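Long-range contact in peptidoglycan D,D-transpeptidase FtsI (Burkholderia pseudomallei, PDB 6HZI), which probably cross-links peptidoglycan as a D,D-transpeptidase, the penicillin-binding protein 3 of this bacterium: residues T111-N123 / T233-S245. Sequence-based numbering, arbitrary orientation.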
ATOM      1  N   THR A 111       6.735  23.817   4.798  1.00 38.80           N
ATOM      2  CA  THR A 111       5.304  23.923   4.444  1.00 40.67           C
ATOM      3  C   THR A 111       5.013  23.001   3.247  1.00 33.46           C
ATOM      4  O   THR A 111       5.487  23.268   2.178  1.00 34.29           O
ATOM      5  CB  THR A 111       4.896  25.383   4.189  1.00 39.51           C
ATOM      6  OG1 THR A 111       5.354  26.162   5.300  1.00 34.81           O
ATOM      7  CG2 THR A 111       3.395  25.491   4.014  1.00 38.49           C
ATOM      8  N   LEU A 112       4.215  21.973   3.462  1.00 29.60           N
ATOM      9  CA  LEU A 112       3.731  21.035   2.435  1.00 35.13           C
ATOM     10  C   LEU A 112       2.234  21.273   2.237  1.00 33.05           C
ATOM     11  O   LEU A 112       1.515  21.589   3.216  1.00 34.41           O
ATOM     12  CB  LEU A 112       3.969  19.597   2.912  1.00 37.66           C
ATOM     13  CG  LEU A 112       5.429  19.157   2.998  1.00 41.62           C
ATOM     14  CD1 LEU A 112       5.542  17.717   3.522  1.00 40.73           C
ATOM     15  CD2 LEU A 112       6.092  19.277   1.643  1.00 40.05           C
ATOM     16  N   THR A 113       1.738  20.953   1.056  1.00 33.05           N
ATOM     17  CA  THR A 113       0.296  20.651   0.876  1.00 32.37           C
ATOM     18  C   THR A 113      -0.010  19.231   1.326  1.00 33.63           C
ATOM     19  O   THR A 113       0.946  18.433   1.510  1.00 29.89           O
ATOM     20  CB  THR A 113      -0.097  20.730  -0.590  1.00 30.69           C
ATOM     21  OG1 THR A 113       0.569  19.633  -1.209  1.00 28.10           O
ATOM     22  CG2 THR A 113       0.260  22.084  -1.148  1.00 32.03           C
ATOM     23  N   VAL A 114      -1.301  18.921   1.466  1.00 38.10           N
ATOM     24  CA  VAL A 114      -1.767  17.556   1.865  1.00 37.02           C
ATOM     25  C   VAL A 114      -1.171  16.542   0.885  1.00 33.07           C
ATOM     26  O   VAL A 114      -0.577  15.582   1.334  1.00 32.12           O
ATOM     27  CB  VAL A 114      -3.301  17.481   1.961  1.00 35.06           C
ATOM     28  CG1 VAL A 114      -3.797  16.048   1.992  1.00 33.25           C
ATOM     29  CG2 VAL A 114      -3.779  18.214   3.218  1.00 34.76           C
ATOM     30  N   GLY A 115      -1.231  16.843  -0.400  1.00 31.27           N
ATOM     31  CA  GLY A 115      -0.526  16.090  -1.441  1.00 33.70           C
ATOM     32  C   GLY A 115       0.953  15.957  -1.148  1.00 36.86           C
ATOM     33  O   GLY A 115       1.476  14.804  -1.234  1.00 35.99           O
ATOM     34  N   GLY A 116       1.603  17.089  -0.842  1.00 35.55           N
ATOM     35  CA  GLY A 116       3.019  17.135  -0.425  1.00 32.48           C
ATOM     36  C   GLY A 116       3.342  16.106   0.658  1.00 31.75           C
ATOM     37  O   GLY A 116       4.393  15.452   0.575  1.00 31.96           O
ATOM     38  N   VAL A 117       2.436  15.915   1.615  1.00 30.38           N
ATOM     39  CA  VAL A 117       2.647  14.994   2.760  1.00 34.01           C
ATOM     40  C   VAL A 117       2.734  13.578   2.210  1.00 33.94           C
ATOM     41  O   VAL A 117       3.582  12.838   2.721  1.00 37.57           O
ATOM     42  CB  VAL A 117       1.540  15.173   3.823  1.00 38.33           C
ATOM     43  CG1 VAL A 117       1.492  14.091   4.924  1.00 35.66           C
ATOM     44  CG2 VAL A 117       1.686  16.559   4.464  1.00 37.26           C
ATOM     45  N   ILE A 118       1.911  13.213   1.225  1.00 28.26           N
ATOM     46  CA  ILE A 118       2.009  11.872   0.597  1.00 30.28           C
ATOM     47  C   ILE A 118       3.299  11.802  -0.224  1.00 31.72           C
ATOM     48  O   ILE A 118       4.022  10.816  -0.105  1.00 33.45           O
ATOM     49  CB  ILE A 118       0.789  11.575  -0.270  1.00 31.06           C
ATOM     50  CG1 ILE A 118      -0.467  11.499   0.582  1.00 37.82           C
ATOM     51  CG2 ILE A 118       0.990  10.306  -1.076  1.00 29.41           C
ATOM     52  CD1 ILE A 118      -0.333  10.593   1.795  1.00 41.85           C
ATOM     53  N   GLN A 119       3.599  12.849  -0.986  1.00 32.61           N
ATOM     54  CA  GLN A 119       4.715  12.795  -1.928  1.00 33.76           C
ATOM     55  C   GLN A 119       6.008  12.619  -1.123  1.00 35.36           C
ATOM     56  O   GLN A 119       6.909  11.902  -1.582  1.00 32.53           O
ATOM     57  CB  GLN A 119       4.710  14.069  -2.765  1.00 38.14           C
ATOM     58  CG  GLN A 119       5.943  14.189  -3.659  1.00 37.63           C
ATOM     59  CD  GLN A 119       5.858  15.442  -4.475  1.00 41.02           C
ATOM     60  OE1 GLN A 119       5.673  16.522  -3.932  1.00 41.75           O
ATOM     61  NE2 GLN A 119       5.939  15.284  -5.781  1.00 40.42           N
ATOM     62  N   LYS A 120       6.137  13.315  -0.002  1.00 33.81           N
ATOM     63  CA  LYS A 120       7.421  13.381   0.726  1.00 36.55           C
ATOM     64  C   LYS A 120       7.408  12.366   1.842  1.00 35.04           C
ATOM     65  O   LYS A 120       8.425  12.260   2.541  1.00 38.29           O
ATOM     66  CB  LYS A 120       7.636  14.771   1.303  1.00 37.42           C
ATOM     67  CG  LYS A 120       7.757  15.822   0.226  1.00 39.23           C
ATOM     68  CD  LYS A 120       9.049  15.825  -0.509  1.00 43.57           C
ATOM     69  CE  LYS A 120       8.981  16.820  -1.654  1.00 49.52           C
ATOM     70  NZ  LYS A 120      10.116  16.647  -2.587  1.00 53.25           N
ATOM     71  N   SER A 121       6.266  11.719   2.037  1.00 36.02           N
ATOM     72  CA  SER A 121       6.087  10.684   3.080  1.00 36.73           C
ATOM     73  C   SER A 121       6.413  11.320   4.443  1.00 34.96           C
ATOM     74  O   SER A 121       7.188  10.807   5.189  1.00 33.61           O
ATOM     75  CB  SER A 121       6.957   9.477   2.733  1.00 34.89           C
ATOM     76  OG  SER A 121       6.614   8.339   3.495  1.00 39.95           O
ATOM     77  N   SER A 122       5.761  12.404   4.797  1.00 34.71           N
ATOM     78  CA  SER A 122       6.009  13.109   6.067  1.00 35.04           C
ATOM     79  C   SER A 122       5.175  12.486   7.193  1.00 38.42           C
ATOM     80  O   SER A 122       3.921  12.629   7.162  1.00 32.46           O
ATOM     81  CB  SER A 122       5.729  14.571   5.929  1.00 35.00           C
ATOM     82  OG  SER A 122       5.721  15.192   7.202  1.00 32.02           O
ATOM     83  N   ASN A 123       5.861  11.919   8.197  1.00 34.19           N
ATOM     84  CA  ASN A 123       5.238  11.456   9.461  1.00 36.38           C
ATOM     85  C   ASN A 123       4.548  12.607  10.186  1.00 36.70           C
ATOM     86  O   ASN A 123       3.415  12.410  10.713  1.00 35.79           O
ATOM     87  CB  ASN A 123       6.275  10.861  10.406  1.00 43.20           C
ATOM     88  CG  ASN A 123       6.845   9.588   9.835  1.00 45.23           C
ATOM     89  OD1 ASN A 123       6.100   8.774   9.307  1.00 44.71           O
ATOM     90  ND2 ASN A 123       8.154   9.472   9.821  1.00 48.83           N
ATOM     91  N   THR A 233      -3.846  10.905  -7.823  1.00 35.44           N
ATOM     92  CA  THR A 233      -2.922  12.014  -8.263  1.00 34.45           C
ATOM     93  C   THR A 233      -1.731  12.087  -7.305  1.00 31.64           C
ATOM     94  O   THR A 233      -0.586  12.090  -7.730  1.00 32.10           O
ATOM     95  CB  THR A 233      -3.651  13.363  -8.302  1.00 36.75           C
ATOM     96  OG1 THR A 233      -4.770  13.241  -9.181  1.00 36.78           O
ATOM     97  CG2 THR A 233      -2.757  14.492  -8.746  1.00 32.33           C
ATOM     98  N   MET A 234      -2.012  12.041  -6.020  1.00 32.22           N
ATOM     99  CA  MET A 234      -0.939  12.057  -5.017  1.00 35.94           C
ATOM    100  C   MET A 234      -0.063  10.794  -5.141  1.00 37.50           C
ATOM    101  O   MET A 234       1.160  10.922  -4.988  1.00 37.93           O
ATOM    102  CB  MET A 234      -1.538  12.162  -3.610  1.00 36.47           C
ATOM    103  CG  MET A 234      -2.225  13.472  -3.334  1.00 32.89           C
ATOM    104  SD  MET A 234      -3.156  13.350  -1.757  1.00 36.85           S
ATOM    105  CE  MET A 234      -4.148  14.847  -1.842  1.00 33.72           C
ATOM    106  N   LEU A 235      -0.620   9.590  -5.342  1.00 39.24           N
ATOM    107  CA  LEU A 235       0.249   8.375  -5.429  1.00 35.51           C
ATOM    108  C   LEU A 235       1.190   8.518  -6.631  1.00 33.41           C
ATOM    109  O   LEU A 235       2.365   8.105  -6.549  1.00 33.05           O
ATOM    110  CB  LEU A 235      -0.589   7.094  -5.533  1.00 36.54           C
ATOM    111  CG  LEU A 235      -1.403   6.762  -4.274  1.00 36.10           C
ATOM    112  CD1 LEU A 235      -2.354   5.600  -4.520  1.00 34.56           C
ATOM    113  CD2 LEU A 235      -0.515   6.510  -3.055  1.00 32.61           C
ATOM    114  N   GLU A 236       0.701   9.095  -7.718  1.00 36.71           N
ATOM    115  CA  GLU A 236       1.527   9.373  -8.922  1.00 37.68           C
ATOM    116  C   GLU A 236       2.672  10.331  -8.543  1.00 38.54           C
ATOM    117  O   GLU A 236       3.849  10.075  -8.928  1.00 37.97           O
ATOM    118  CB  GLU A 236       0.637   9.864 -10.047  1.00 36.92           C
ATOM    119  CG  GLU A 236       1.427  10.047 -11.326  1.00 41.03           C
ATOM    120  CD  GLU A 236       0.561  10.164 -12.574  1.00 44.66           C
ATOM    121  OE1 GLU A 236       1.160  10.099 -13.690  1.00 42.90           O
ATOM    122  OE2 GLU A 236      -0.731  10.281 -12.421  1.00 36.32           O
ATOM    123  N   SER A 237       2.413  11.316  -7.694  1.00 35.80           N
ATOM    124  CA  SER A 237       3.468  12.299  -7.366  1.00 36.42           C
ATOM    125  C   SER A 237       4.625  11.590  -6.647  1.00 39.91           C
ATOM    126  O   SER A 237       5.791  12.054  -6.780  1.00 42.74           O
ATOM    127  CB  SER A 237       2.917  13.454  -6.606  1.00 35.93           C
ATOM    128  OG  SER A 237       2.579  13.108  -5.255  1.00 42.36           O
ATOM    129  N   VAL A 238       4.359  10.486  -5.944  1.00 38.61           N
ATOM    130  CA  VAL A 238       5.400   9.739  -5.152  1.00 35.04           C
ATOM    131  C   VAL A 238       6.530   9.226  -6.062  1.00 37.40           C
ATOM    132  O   VAL A 238       7.685   9.110  -5.574  1.00 36.56           O
ATOM    133  CB  VAL A 238       4.771   8.551  -4.407  1.00 35.36           C
ATOM    134  CG1 VAL A 238       5.827   7.585  -3.892  1.00 32.33           C
ATOM    135  CG2 VAL A 238       3.857   9.015  -3.282  1.00 34.60           C
ATOM    136  N   VAL A 239       6.188   8.856  -7.301  1.00 38.09           N
ATOM    137  CA  VAL A 239       7.104   8.150  -8.223  1.00 45.51           C
ATOM    138  C   VAL A 239       7.607   9.141  -9.262  1.00 49.28           C
ATOM    139  O   VAL A 239       7.994   8.719 -10.324  1.00 69.64           O
ATOM    140  CB  VAL A 239       6.399   6.936  -8.830  1.00 46.08           C
ATOM    141  CG1 VAL A 239       7.335   6.125  -9.704  1.00 50.28           C
ATOM    142  CG2 VAL A 239       5.849   6.050  -7.725  1.00 47.45           C
ATOM    143  N   SER A 240       7.672  10.410  -8.887  1.00 55.92           N
ATOM    144  CA  SER A 240       8.369  11.493  -9.616  1.00 48.79           C
ATOM    145  C   SER A 240       9.730  11.736  -8.976  1.00 53.07           C
ATOM    146  O   SER A 240      10.063  11.209  -7.911  1.00 48.37           O
ATOM    147  CB  SER A 240       7.507  12.753  -9.686  1.00 55.18           C
ATOM    148  OG  SER A 240       7.485  13.450  -8.448  1.00 60.04           O
ATOM    149  N   PRO A 241      10.594  12.527  -9.647  1.00 61.60           N
ATOM    150  CA  PRO A 241      11.883  12.912  -9.071  1.00 55.55           C
ATOM    151  C   PRO A 241      11.739  13.567  -7.693  1.00 49.43           C
ATOM    152  O   PRO A 241      12.561  13.301  -6.871  1.00 51.46           O
ATOM    153  CB  PRO A 241      12.434  13.869 -10.147  1.00 55.74           C
ATOM    154  CG  PRO A 241      11.839  13.333 -11.449  1.00 56.65           C
ATOM    155  CD  PRO A 241      10.421  13.007 -11.035  1.00 61.39           C
ATOM    156  N   GLN A 242      10.650  14.303  -7.459  1.00 46.42           N
ATOM    157  CA  GLN A 242      10.363  15.019  -6.179  1.00 46.25           C
ATOM    158  C   GLN A 242       9.686  14.105  -5.144  1.00 44.95           C
ATOM    159  O   GLN A 242       9.533  14.542  -4.005  1.00 43.38           O
ATOM    160  CB  GLN A 242       9.421  16.203  -6.411  1.00 48.12           C
ATOM    161  CG  GLN A 242       9.976  17.287  -7.315  1.00 53.56           C
ATOM    162  CD  GLN A 242      10.046  16.895  -8.773  1.00 66.06           C
ATOM    163  OE1 GLN A 242       9.200  16.167  -9.316  1.00 68.23           O
ATOM    164  NE2 GLN A 242      11.102  17.367  -9.416  1.00 64.89           N
ATOM    165  N   GLY A 243       9.256  12.892  -5.507  1.00 43.63           N
ATOM    166  CA  GLY A 243       8.698  11.936  -4.532  1.00 42.51           C
ATOM    167  C   GLY A 243       9.778  11.142  -3.816  1.00 41.86           C
ATOM    168  O   GLY A 243      10.908  11.207  -4.249  1.00 46.43           O
ATOM    169  N   THR A 244       9.416  10.344  -2.815  1.00 40.54           N
ATOM    170  CA  THR A 244      10.354   9.431  -2.133  1.00 42.24           C
ATOM    171  C   THR A 244      10.528   8.099  -2.899  1.00 41.51           C
ATOM    172  O   THR A 244      11.481   7.410  -2.588  1.00 42.14           O
ATOM    173  CB  THR A 244       9.912   9.174  -0.691  1.00 43.31           C
ATOM    174  OG1 THR A 244       8.625   8.576  -0.752  1.00 42.21           O
ATOM    175  CG2 THR A 244       9.830  10.419   0.157  1.00 42.32           C
ATOM    176  N   SER A 245       9.707   7.720  -3.875  1.00 40.42           N
ATOM    177  CA  SER A 245       9.898   6.397  -4.543  1.00 43.48           C
ATOM    178  C   SER A 245      10.059   6.533  -6.053  1.00 41.69           C
ATOM    179  O   SER A 245       9.363   5.858  -6.774  1.00 44.71           O
ATOM    180  CB  SER A 245       8.777   5.438  -4.216  1.00 41.41           C
ATOM    181  OG  SER A 245       8.652   5.277  -2.810  1.00 41.68           O
TER
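M234 lays its extended side chain across the helix 114-120 at G115, and M234 CG lies 3.7 Å from G115 CA. Its methyl CE goes on to V114 CG1, while SD lies against I118 CG1, the two side chains crossing at about a right angle. I118 CG2 meets V238 CG2 at 3.8 Å and also lies near M234 O. V74 of helix 70-79 touches V114, I118 and M234.

Polar contacts take over around Q119, K120 and the 240-243 turn. T244 N donates to Q119 O (3.2 Å), the carbonyl pointing almost straight at the nitrogen although the N-H is bent away (139°). K120, bent at chi2 (-75°), swings its end back so that NZ reaches a lone pair of Q242 O in the carbonyl plane, at 2.6 Å; Q242 lies in the type I turn 240-243. The all-trans start of Q119 carries its amide alongside S237, and NE2 makes a weak, fairly straight bond to S237 O (3.4 Å), an oxygen that also accepts from S240 N and OG. S237 OG rests on Q119 CB and bonds back to M234 O.

The segments 114-120 and 233-238 run at 41° to each other and belong to the penicillin-binding transpeptidase fold. Helix 114-120 finishes in a Schellman motif at S121, whose OG hydrogen-bonds S67, K70 and K258, an arrangement consistent with the SxxK and SxN active-site motifs of the family.

Beside this serine, T244 packs CG2 close to K120 O (3.3 Å) and faces S121 CB; its buried OG1 has no hydrogen-bond partner in the model.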